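Local coordinates for encapsulated ferritin-like protein (PDB 5N5F) that oxidises Fe(2+) to Fe(3+) as a ferroxidase cargo of an encapsulin nanocompartment, where the released iron is deposited as mineral, at residues Val35-Tyr38 with Gln39-Ala42; His51-Leu54 with Ile55-Asn59; His64-Met67 with Thr68-Trp71; Ser76-Phe79 with Asp80-Arg84. All blocks are in the same frame, centred on the assembly; numbering follows the deposited sequence.

Interaction 1. Residues Val35-Tyr38 with Gln39-Ala42; sequences VDWY and QQRA
The C-terminal half of helix 16-44, the first of the two long antiparallel helices of the encapsulated ferritin fold, brings Asp36 against Gln40 and Tyr38 against Arg41. The backbone runs as regular alpha helix. Gln40 N donates to Asp36 O, Arg41 N to Trp37 O and Ala42 N to Tyr38 O, while the bond from Gln39 N to Val35 O is weak. One side-chain bond is added between residues one turn apart: Gln40 NE2 donates to Asp36 OD1 at 2.9 Å, with an N-H...O angle of 162°. Asp36 has CG anti to its backbone N (chi1 -177°), which swings the carboxylate forward along the helix toward the extended Gln40 chain. OD1 lies close to the amide plane of Gln40, but the donor arrives from above the carboxylate plane. The other ends of both groups are used across a subunit interface. Asp36 OD2 bonds to His22 ND1 and Gln40 OE1 to the backbone N of His8, both of a second subunit. Arg41 folds back along the helix through a bend at chi3. Its guanidinium then lies with one face over Trp37 O. Arg41 NH2 forms a salt bridge with Glu30 of a third subunit, so this part of the helix touches two other chains. NH1 also approaches Trp37 CB at 3.9 Å. The ring of Tyr38 and the guanidinium are turned 57° apart, and Arg41 NH2 reaches the edge of that ring, 3.4 Å from Tyr38 CE1.

Interaction 2. Residues His51-Leu54 with Ile55-Asn59; sequences HDVL and IHNKN
Leu54 O receives the N-H of Lys58 at 2.8 Å, the shortest of four backbone bonds that join residues 51-54 to 55-59. The others run from Ile55 N to His51 O, from His56 N to Asp52 O and from Asn57 N to Val53 O. The side chains of His51 and Ile55 also meet. Ile55 CG1 lies over one face of the imidazole, 3.9 Å from the centroid of the His51 ring, in a CH-pi contact displaced toward CE1. With CG anti to the backbone N (chi1 174°), the ring of His51 leans forward along the helix and meets this branch. A bond from His51 ND1 to Asp52 OD1, 3.1 Å long and nearly straight at 174°, limits rotation of the ring. The donor lies on the anti side of the carboxylate. His56 ND1 is held in a similar way by the next residue, donating to Asn57 OD1 at 2.9 Å. The amide of Asn57 runs alongside Val53, with ND2 3.8 Å from Val53 CG1. Putting an alanine at Asn57 would probably leave His56 ND1 without this acceptor, its ring freer to turn, and Val53 CG1 without the amide beside it. Lys58 points its amine elsewhere, to Gln39 OE1 on helix 16-44. Val53 and His56 pack on Met67 of a third subunit, and Asn57 on His64 of that subunit. Side-chain contacts between residues four apart are typical of an alpha helix, here helix 48-75, one of the paired long helices of the encapsulated ferritin fold.

Interaction 3. Residues His64-Met67 with Thr68-Trp71; sequences HAMM and TLEW
His64 O accepts the backbone N-H of Thr68 at 3.0 Å. Thr68 OG1 lies at the same distance of 3.0 Å from His64 O, but the bond its hydroxyl makes there is not settled, because Glu31 OE1 is a second possible acceptor. OG1 sits beside the backbone N (chi1 -55°), on the side from which it can reach back one turn. Leu69 N donates to Ala65 O at 2.8 Å, Glu70 N to Met66 O at 3.0 Å and Trp71 N to Met67 O at 3.2 Å. Of these, the Glu70 donor stands 38° above the carbonyl plane of Met66. This is a buried part of the C-terminal half of helix 48-75 in the ferritin-like fold. His64 probably binds iron together with Glu31 and Glu61, as in related encapsulated ferritins. Its NE2 is hydrogen-bonded to Glu60 of a third subunit, consistent with an iron site at a subunit interface. Both carboxylate oxygens of Glu70 have partners. OE1 forms a salt bridge with Arg73 and accepts from Phe88 N of a second subunit; OE2 forms one with Arg74 and accepts from Thr89 N of that subunit. Trp71 NE1 donates to Glu47 of the third subunit. The apolar contact is made by Met66, whose chain bends at chi2 and chi3 and runs alongside Leu69, with its methyl CE 4.0 Å from Leu69 CD2.

Interaction 4. Residues Ser76-Phe79 with Asp80-Arg84; sequences SPVF and DAHMR
The backbone enters helix 77-86 at Ser76 and forms four successive i to i+4 bonds: Asp80 N to Ser76 O, Ala81 N to Pro77 O, His82 N to Val78 O and Met83 N to Phe79 O. Ser76 is the N-cap, its OG accepting from Phe79 N at 3.3 Å. The side chains of Val78 and His82 meet one turn apart. Val78 CG2 meets the CD2 corner of the imidazole, 3.6 Å from His82 CD2. This methyl is anti to the Val78 backbone N, while CG1 takes the crowded position between N and the carbonyl carbon (chi1 64°). The His82 ring also lies obliquely beside the Val78 carbonyl, with CD2 3.5 Å from Val78 O. Lacking the ring, an alanine at His82 is likely to leave a gap beside Val78 CG2 and to deprive Asn59 of a second subunit of a packing partner. On the buried side, Met83 SD lies at the edge of the Phe79 ring, near its plane, and 4.3 Å from Phe79 CB. Both residues pack on Leu69 of helix 48-75. Asp80 and Arg84 form a salt bridge one turn apart, with Arg84 NE 3.0 Å from Asp80 OD2. The donor comes from above the carboxylate plane, and NE also makes a weak bond to OD1. Asp80 OD1 also pairs with Arg73 NH1. The carboxylate therefore lies between two arginines near the first turn of the helix, where both they and the helix N-terminus would be expected to stabilise its negative charge.

Overall arrangement
All four contacts are local; interaction 4 alone includes a helix N-cap. Interactions 1 and 3 are buried; interactions 2 and 4 are only partly so. Interactions 2 and 3 share helix 48-75, with centres about 19 Å apart. Interaction 1 lies on helix 16-44 beside interaction 2, joined by a probable hydrogen bond from Lys58 NZ to Gln39 OE1. Interaction 4, on the short helix 77-86, meets interaction 3 through Leu69 packed on Phe79 and Met83. Interactions 1 and 4 lie on opposite sides of the chain's centre. Several polar side chains in interactions 1 and 3 have partners on other subunits, whereas His-Asp, His-Asn and Asp-Arg pairs mark the more exposed interactions 2 and 4.

Interaction 1. Residues Val35-Tyr38 with Gln39-Ala42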
loop_
_atom_site.group_PDB
_atom_site.type_symbol
_atom_site.label_atom_id
_atom_site.label_comp_id
_atom_site.label_asym_id
_atom_site.label_seq_id
_atom_site.Cartn_x
_atom_site.Cartn_y
_atom_site.Cartn_z
ATOM N N VAL B 35 14.414 1.023 14.746
ATOM C CA VAL B 35 14.704 0.414 16.043
ATOM C C VAL B 35 13.929 -0.887 16.205
ATOM O O VAL B 35 14.464 -1.891 16.691
ATOM C CB VAL B 35 14.390 1.408 17.179
ATOM C CG1 VAL B 35 14.506 0.738 18.546
ATOM C CG2 VAL B 35 15.323 2.607 17.101
ATOM N N ASP B 36 12.654 -0.889 15.818
ATOM C CA ASP B 36 11.849 -2.099 15.938
ATOM C C ASP B 36 12.301 -3.164 14.942
ATOM O O ASP B 36 12.444 -4.339 15.300
ATOM C CB ASP B 36 10.372 -1.758 15.733
ATOM C CG ASP B 36 9.464 -2.956 15.906
ATOM O OD1 ASP B 36 9.907 -3.965 16.487
ATOM O OD2 ASP B 36 8.296 -2.884 15.469
ATOM N N TRP B 37 12.542 -2.771 13.692
ATOM C CA TRP B 37 12.881 -3.746 12.660
ATOM C C TRP B 37 14.271 -4.338 12.866
ATOM O O TRP B 37 14.490 -5.518 12.566
ATOM C CB TRP B 37 12.778 -3.095 11.282
ATOM C CG TRP B 37 11.404 -2.594 10.969
ATOM C CD1 TRP B 37 10.240 -2.942 11.596
ATOM C CD2 TRP B 37 11.047 -1.644 9.959
ATOM N NE1 TRP B 37 9.180 -2.269 11.034
ATOM C CE2 TRP B 37 9.649 -1.467 10.026
ATOM C CE3 TRP B 37 11.772 -0.926 9.004
ATOM C CZ2 TRP B 37 8.964 -0.604 9.175
ATOM C CZ3 TRP B 37 11.091 -0.070 8.159
ATOM C CH2 TRP B 37 9.701 0.084 8.250
ATOM N N TYR B 38 15.219 -3.550 13.373
ATOM C CA TYR B 38 16.558 -4.085 13.607
ATOM C C TYR B 38 16.543 -5.132 14.712
ATOM O O TYR B 38 17.186 -6.179 14.590
ATOM C CB TYR B 38 17.530 -2.959 13.954
ATOM C CG TYR B 38 17.961 -2.115 12.773
ATOM C CD1 TYR B 38 17.266 -2.145 11.567
ATOM C CD2 TYR B 38 19.073 -1.292 12.864
ATOM C CE1 TYR B 38 17.665 -1.368 10.493
ATOM C CE2 TYR B 38 19.483 -0.518 11.795
ATOM C CZ TYR B 38 18.777 -0.557 10.615
ATOM O OH TYR B 38 19.189 0.220 9.558
ATOM N N GLN B 39 15.811 -4.872 15.797
ATOM C CA GLN B 39 15.742 -5.845 16.880
ATOM C C GLN B 39 15.118 -7.148 16.402
ATOM O O GLN B 39 15.620 -8.235 16.708
ATOM C CB GLN B 39 14.955 -5.267 18.058
ATOM C CG GLN B 39 14.970 -6.147 19.297
ATOM C CD GLN B 39 16.374 -6.410 19.812
ATOM O OE1 GLN B 39 17.107 -5.482 20.156
ATOM N NE2 GLN B 39 16.757 -7.679 19.857
ATOM N N GLN B 40 14.026 -7.060 15.640
ATOM C CA GLN B 40 13.394 -8.263 15.105
ATOM C C GLN B 40 14.366 -9.058 14.237
ATOM O O GLN B 40 14.472 -10.284 14.362
ATOM C CB GLN B 40 12.153 -7.884 14.300
ATOM C CG GLN B 40 10.992 -7.382 15.133
ATOM C CD GLN B 40 9.780 -7.061 14.286
ATOM O OE1 GLN B 40 9.470 -7.774 13.332
ATOM N NE2 GLN B 40 9.090 -5.975 14.626
ATOM N N ARG B 41 15.076 -8.376 13.337
ATOM C CA ARG B 41 15.980 -9.081 12.435
ATOM C C ARG B 41 17.192 -9.633 13.174
ATOM O O ARG B 41 17.685 -10.713 12.827
ATOM C CB ARG B 41 16.410 -8.154 11.298
ATOM C CG ARG B 41 15.271 -7.832 10.333
ATOM C CD ARG B 41 15.780 -7.387 8.973
ATOM N NE ARG B 41 16.213 -5.994 8.971
ATOM C CZ ARG B 41 15.446 -4.960 8.634
ATOM N NH1 ARG B 41 14.187 -5.143 8.262
ATOM N NH2 ARG B 41 15.948 -3.732 8.669
ATOM N N ALA B 42 17.674 -8.927 14.201
ATOM C CA ALA B 42 18.784 -9.444 14.994
ATOM C C ALA B 42 18.363 -10.670 15.797
ATOM O O ALA B 42 19.158 -11.600 15.980
ATOM C CB ALA B 42 19.321 -8.355 15.920
#

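Interaction 2. Residues His51-Leu54 with Ile55-Asn59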
loop_
_atom_site.group_PDB
_atom_site.type_symbol
_atom_site.label_atom_id
_atom_site.label_comp_id
_atom_site.label_asym_id
_atom_site.label_seq_id
_atom_site.Cartn_x
_atom_site.Cartn_y
_atom_site.Cartn_z
ATOM N N HIS B 51 24.371 -10.137 13.452
ATOM C CA HIS B 51 23.659 -9.731 14.659
ATOM C C HIS B 51 24.288 -8.490 15.276
ATOM O O HIS B 51 23.601 -7.500 15.551
ATOM C CB HIS B 51 23.646 -10.885 15.663
ATOM C CG HIS B 51 23.060 -10.524 16.993
ATOM N ND1 HIS B 51 23.801 -9.948 18.002
ATOM C CD2 HIS B 51 21.805 -10.665 17.481
ATOM C CE1 HIS B 51 23.025 -9.745 19.054
ATOM N NE2 HIS B 51 21.810 -10.173 18.764
ATOM N N ASP B 52 25.609 -8.517 15.477
ATOM C CA ASP B 52 26.274 -7.419 16.173
ATOM C C ASP B 52 26.201 -6.126 15.372
ATOM O O ASP B 52 26.096 -5.036 15.953
ATOM C CB ASP B 52 27.729 -7.791 16.465
ATOM C CG ASP B 52 27.848 -9.026 17.341
ATOM O OD1 ASP B 52 26.851 -9.389 17.999
ATOM O OD2 ASP B 52 28.938 -9.632 17.373
ATOM N N VAL B 53 26.263 -6.222 14.041
ATOM C CA VAL B 53 26.106 -5.035 13.203
ATOM C C VAL B 53 24.704 -4.462 13.361
ATOM O O VAL B 53 24.523 -3.243 13.471
ATOM C CB VAL B 53 26.413 -5.371 11.730
ATOM C CG1 VAL B 53 26.141 -4.168 10.830
ATOM C CG2 VAL B 53 27.860 -5.829 11.572
ATOM N N LEU B 54 23.692 -5.332 13.382
ATOM C CA LEU B 54 22.313 -4.867 13.475
ATOM C C LEU B 54 22.057 -4.154 14.798
ATOM O O LEU B 54 21.404 -3.105 14.828
ATOM C CB LEU B 54 21.355 -6.046 13.305
ATOM C CG LEU B 54 21.185 -6.605 11.890
ATOM C CD1 LEU B 54 20.357 -7.875 11.931
ATOM C CD2 LEU B 54 20.542 -5.585 10.958
ATOM N N ILE B 55 22.563 -4.711 15.902
ATOM C CA ILE B 55 22.373 -4.085 17.208
ATOM C C ILE B 55 23.127 -2.763 17.277
ATOM O O ILE B 55 22.605 -1.760 17.780
ATOM C CB ILE B 55 22.813 -5.047 18.330
ATOM C CG1 ILE B 55 21.989 -6.340 18.295
ATOM C CG2 ILE B 55 22.696 -4.379 19.709
ATOM C CD1 ILE B 55 20.516 -6.172 18.658
ATOM N N HIS B 56 24.364 -2.739 16.779
ATOM C CA HIS B 56 25.168 -1.524 16.846
ATOM C C HIS B 56 24.492 -0.373 16.116
ATOM O O HIS B 56 24.471 0.760 16.609
ATOM C CB HIS B 56 26.554 -1.777 16.258
ATOM C CG HIS B 56 27.381 -0.537 16.111
ATOM N ND1 HIS B 56 27.230 0.338 15.056
ATOM C CD2 HIS B 56 28.369 -0.027 16.884
ATOM C CE1 HIS B 56 28.089 1.333 15.186
ATOM N NE2 HIS B 56 28.792 1.136 16.287
ATOM N N ASN B 57 23.942 -0.639 14.934
ATOM C CA ASN B 57 23.298 0.419 14.172
ATOM C C ASN B 57 21.903 0.718 14.705
ATOM O O ASN B 57 21.460 1.869 14.652
ATOM C CB ASN B 57 23.251 0.041 12.690
ATOM C CG ASN B 57 24.635 -0.017 12.062
ATOM O OD1 ASN B 57 25.612 0.478 12.633
ATOM N ND2 ASN B 57 24.726 -0.615 10.882
ATOM N N LYS B 58 21.209 -0.295 15.226
ATOM C CA LYS B 58 19.970 -0.047 15.951
ATOM C C LYS B 58 20.183 1.021 17.014
ATOM O O LYS B 58 19.404 1.975 17.128
ATOM C CB LYS B 58 19.469 -1.346 16.591
ATOM C CG LYS B 58 18.279 -1.167 17.530
ATOM C CD LYS B 58 18.072 -2.367 18.435
ATOM C CE LYS B 58 17.545 -1.920 19.791
ATOM N NZ LYS B 58 16.940 -3.038 20.575
ATOM N N ASN B 59 21.249 0.872 17.802
ATOM C CA ASN B 59 21.504 1.795 18.899
ATOM C C ASN B 59 21.771 3.204 18.396
ATOM O O ASN B 59 21.394 4.179 19.058
ATOM C CB ASN B 59 22.677 1.283 19.736
ATOM C CG ASN B 59 22.322 0.037 20.523
ATOM O OD1 ASN B 59 21.145 -0.299 20.677
ATOM N ND2 ASN B 59 23.334 -0.646 21.038
#

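Interaction 3. Residues His64-Met67 with Thr68-Trp71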
loop_
_atom_site.group_PDB
_atom_site.type_symbol
_atom_site.label_atom_id
_atom_site.label_comp_id
_atom_site.label_asym_id
_atom_site.label_seq_id
_atom_site.Cartn_x
_atom_site.Cartn_y
_atom_site.Cartn_z
ATOM N N HIS B 64 19.658 8.811 16.993
ATOM C CA HIS B 64 19.084 9.736 16.024
ATOM C C HIS B 64 17.678 10.152 16.437
ATOM O O HIS B 64 17.309 11.324 16.309
ATOM C CB HIS B 64 19.076 9.094 14.637
ATOM C CG HIS B 64 20.443 8.825 14.090
ATOM N ND1 HIS B 64 20.651 8.241 12.858
ATOM C CD2 HIS B 64 21.672 9.061 14.606
ATOM C CE1 HIS B 64 21.949 8.130 12.639
ATOM N NE2 HIS B 64 22.591 8.620 13.684
ATOM N N ALA B 65 16.887 9.201 16.944
ATOM C CA ALA B 65 15.526 9.499 17.375
ATOM C C ALA B 65 15.512 10.520 18.506
ATOM O O ALA B 65 14.701 11.452 18.502
ATOM C CB ALA B 65 14.831 8.212 17.815
ATOM N N MET B 66 16.402 10.357 19.488
ATOM C CA MET B 66 16.411 11.256 20.636
ATOM C C MET B 66 17.004 12.615 20.283
ATOM O O MET B 66 16.640 13.623 20.900
ATOM C CB MET B 66 17.174 10.613 21.793
ATOM C CG MET B 66 16.560 9.299 22.276
ATOM S SD MET B 66 14.841 9.448 22.831
ATOM C CE MET B 66 13.931 9.011 21.349
ATOM N N MET B 67 17.907 12.667 19.301
ATOM C CA MET B 67 18.342 13.954 18.768
ATOM C C MET B 67 17.173 14.691 18.132
ATOM O O MET B 67 16.945 15.877 18.403
ATOM C CB MET B 67 19.459 13.756 17.744
ATOM C CG MET B 67 20.794 13.335 18.335
ATOM S SD MET B 67 21.970 12.747 17.091
ATOM C CE MET B 67 22.149 14.209 16.080
ATOM N N THR B 68 16.414 13.994 17.281
ATOM C CA THR B 68 15.253 14.603 16.644
ATOM C C THR B 68 14.212 15.016 17.678
ATOM O O THR B 68 13.608 16.089 17.570
ATOM C CB THR B 68 14.641 13.631 15.636
ATOM O OG1 THR B 68 15.643 13.201 14.697
ATOM C CG2 THR B 68 13.497 14.291 14.886
ATOM N N LEU B 69 13.983 14.172 18.686
ATOM C CA LEU B 69 12.965 14.477 19.685
ATOM C C LEU B 69 13.332 15.730 20.466
ATOM O O LEU B 69 12.464 16.557 20.770
ATOM C CB LEU B 69 12.776 13.284 20.623
ATOM C CG LEU B 69 11.749 13.436 21.751
ATOM C CD1 LEU B 69 10.356 13.802 21.229
ATOM C CD2 LEU B 69 11.686 12.153 22.565
ATOM N N GLU B 70 14.618 15.899 20.786
ATOM C CA GLU B 70 15.049 17.108 21.478
ATOM C C GLU B 70 14.812 18.344 20.621
ATOM O O GLU B 70 14.451 19.406 21.141
ATOM C CB GLU B 70 16.522 16.995 21.870
ATOM C CG GLU B 70 17.114 18.263 22.500
ATOM C CD GLU B 70 16.438 18.666 23.799
ATOM O OE1 GLU B 70 15.567 17.915 24.286
ATOM O OE2 GLU B 70 16.781 19.743 24.339
ATOM N N TRP B 71 15.015 18.235 19.307
ATOM C CA TRP B 71 14.693 19.358 18.435
ATOM C C TRP B 71 13.205 19.683 18.505
ATOM O O TRP B 71 12.819 20.853 18.609
ATOM C CB TRP B 71 15.107 19.054 16.999
ATOM C CG TRP B 71 14.921 20.219 16.083
ATOM C CD1 TRP B 71 15.869 21.126 15.709
ATOM C CD2 TRP B 71 13.709 20.612 15.426
ATOM N NE1 TRP B 71 15.324 22.056 14.858
ATOM C CE2 TRP B 71 13.998 21.766 14.673
ATOM C CE3 TRP B 71 12.408 20.100 15.403
ATOM C CZ2 TRP B 71 13.036 22.414 13.902
ATOM C CZ3 TRP B 71 11.454 20.746 14.640
ATOM C CH2 TRP B 71 11.773 21.890 13.899
#

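Interaction 4. Residues Ser76-Phe79 with Asp80-Arg84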
loop_
_atom_site.group_PDB
_atom_site.type_symbol
_atom_site.label_atom_id
_atom_site.label_comp_id
_atom_site.label_asym_id
_atom_site.label_seq_id
_atom_site.Cartn_x
_atom_site.Cartn_y
_atom_site.Cartn_z
ATOM N N SER B 76 8.192 22.887 20.641
ATOM C CA SER B 76 6.817 22.450 20.870
ATOM C C SER B 76 6.510 22.514 22.359
ATOM O O SER B 76 6.933 21.624 23.119
ATOM C CB SER B 76 6.578 21.043 20.347
ATOM O OG SER B 76 5.297 20.593 20.759
ATOM N N PRO B 77 5.769 23.529 22.810
ATOM C CA PRO B 77 5.417 23.597 24.237
ATOM C C PRO B 77 4.691 22.364 24.745
ATOM O O PRO B 77 4.871 21.993 25.911
ATOM C CB PRO B 77 4.527 24.848 24.320
ATOM C CG PRO B 77 4.926 25.682 23.157
ATOM C CD PRO B 77 5.320 24.721 22.069
ATOM N N VAL B 78 3.874 21.709 23.915
ATOM C CA VAL B 78 3.132 20.550 24.400
ATOM C C VAL B 78 4.062 19.355 24.591
ATOM O O VAL B 78 3.932 18.603 25.566
ATOM C CB VAL B 78 1.958 20.223 23.457
ATOM C CG1 VAL B 78 2.451 19.818 22.070
ATOM C CG2 VAL B 78 1.088 19.136 24.061
ATOM N N PHE B 79 5.017 19.156 23.676
ATOM C CA PHE B 79 6.011 18.103 23.882
ATOM C C PHE B 79 6.849 18.383 25.125
ATOM O O PHE B 79 7.145 17.471 25.904
ATOM C CB PHE B 79 6.911 17.965 22.653
ATOM C CG PHE B 79 6.457 16.910 21.677
ATOM C CD1 PHE B 79 5.518 17.203 20.702
ATOM C CD2 PHE B 79 6.983 15.627 21.729
ATOM C CE1 PHE B 79 5.102 16.237 19.801
ATOM C CE2 PHE B 79 6.573 14.653 20.829
ATOM C CZ PHE B 79 5.632 14.960 19.864
ATOM N N ASP B 80 7.236 19.642 25.328
ATOM C CA ASP B 80 8.018 19.995 26.508
ATOM C C ASP B 80 7.252 19.668 27.786
ATOM O O ASP B 80 7.774 19.004 28.688
ATOM C CB ASP B 80 8.385 21.478 26.456
ATOM C CG ASP B 80 9.302 21.895 27.590
ATOM O OD1 ASP B 80 10.274 21.165 27.885
ATOM O OD2 ASP B 80 9.042 22.958 28.191
ATOM N N ALA B 81 5.997 20.112 27.868
ATOM C CA ALA B 81 5.214 19.913 29.084
ATOM C C ALA B 81 5.058 18.431 29.404
ATOM O O ALA B 81 5.337 17.994 30.527
ATOM C CB ALA B 81 3.848 20.585 28.936
ATOM N N HIS B 82 4.611 17.635 28.427
ATOM C CA HIS B 82 4.350 16.225 28.696
ATOM C C HIS B 82 5.638 15.436 28.900
ATOM O O HIS B 82 5.647 14.461 29.659
ATOM C CB HIS B 82 3.522 15.622 27.562
ATOM C CG HIS B 82 2.108 16.113 27.524
ATOM N ND1 HIS B 82 1.334 16.236 28.659
ATOM C CD2 HIS B 82 1.331 16.521 26.493
ATOM C CE1 HIS B 82 0.139 16.691 28.327
ATOM N NE2 HIS B 82 0.111 16.871 27.018
ATOM N N MET B 83 6.729 15.829 28.241
ATOM C CA MET B 83 8.017 15.200 28.526
ATOM C C MET B 83 8.462 15.494 29.955
ATOM O O MET B 83 8.978 14.609 30.649
ATOM C CB MET B 83 9.068 15.678 27.525
ATOM C CG MET B 83 8.894 15.094 26.121
ATOM S SD MET B 83 9.919 15.920 24.895
ATOM C CE MET B 83 11.530 15.240 25.275
ATOM N N ARG B 84 8.262 16.730 30.418
ATOM C CA ARG B 84 8.611 17.056 31.796
ATOM C C ARG B 84 7.841 16.189 32.786
ATOM O O ARG B 84 8.377 15.825 33.839
ATOM C CB ARG B 84 8.338 18.536 32.071
ATOM C CG ARG B 84 9.320 19.484 31.411
ATOM C CD ARG B 84 8.759 20.893 31.329
ATOM N NE ARG B 84 9.772 21.866 30.929
ATOM C CZ ARG B 84 10.612 22.469 31.764
ATOM N NH1 ARG B 84 10.574 22.204 33.063
ATOM N NH2 ARG B 84 11.499 23.337 31.296
#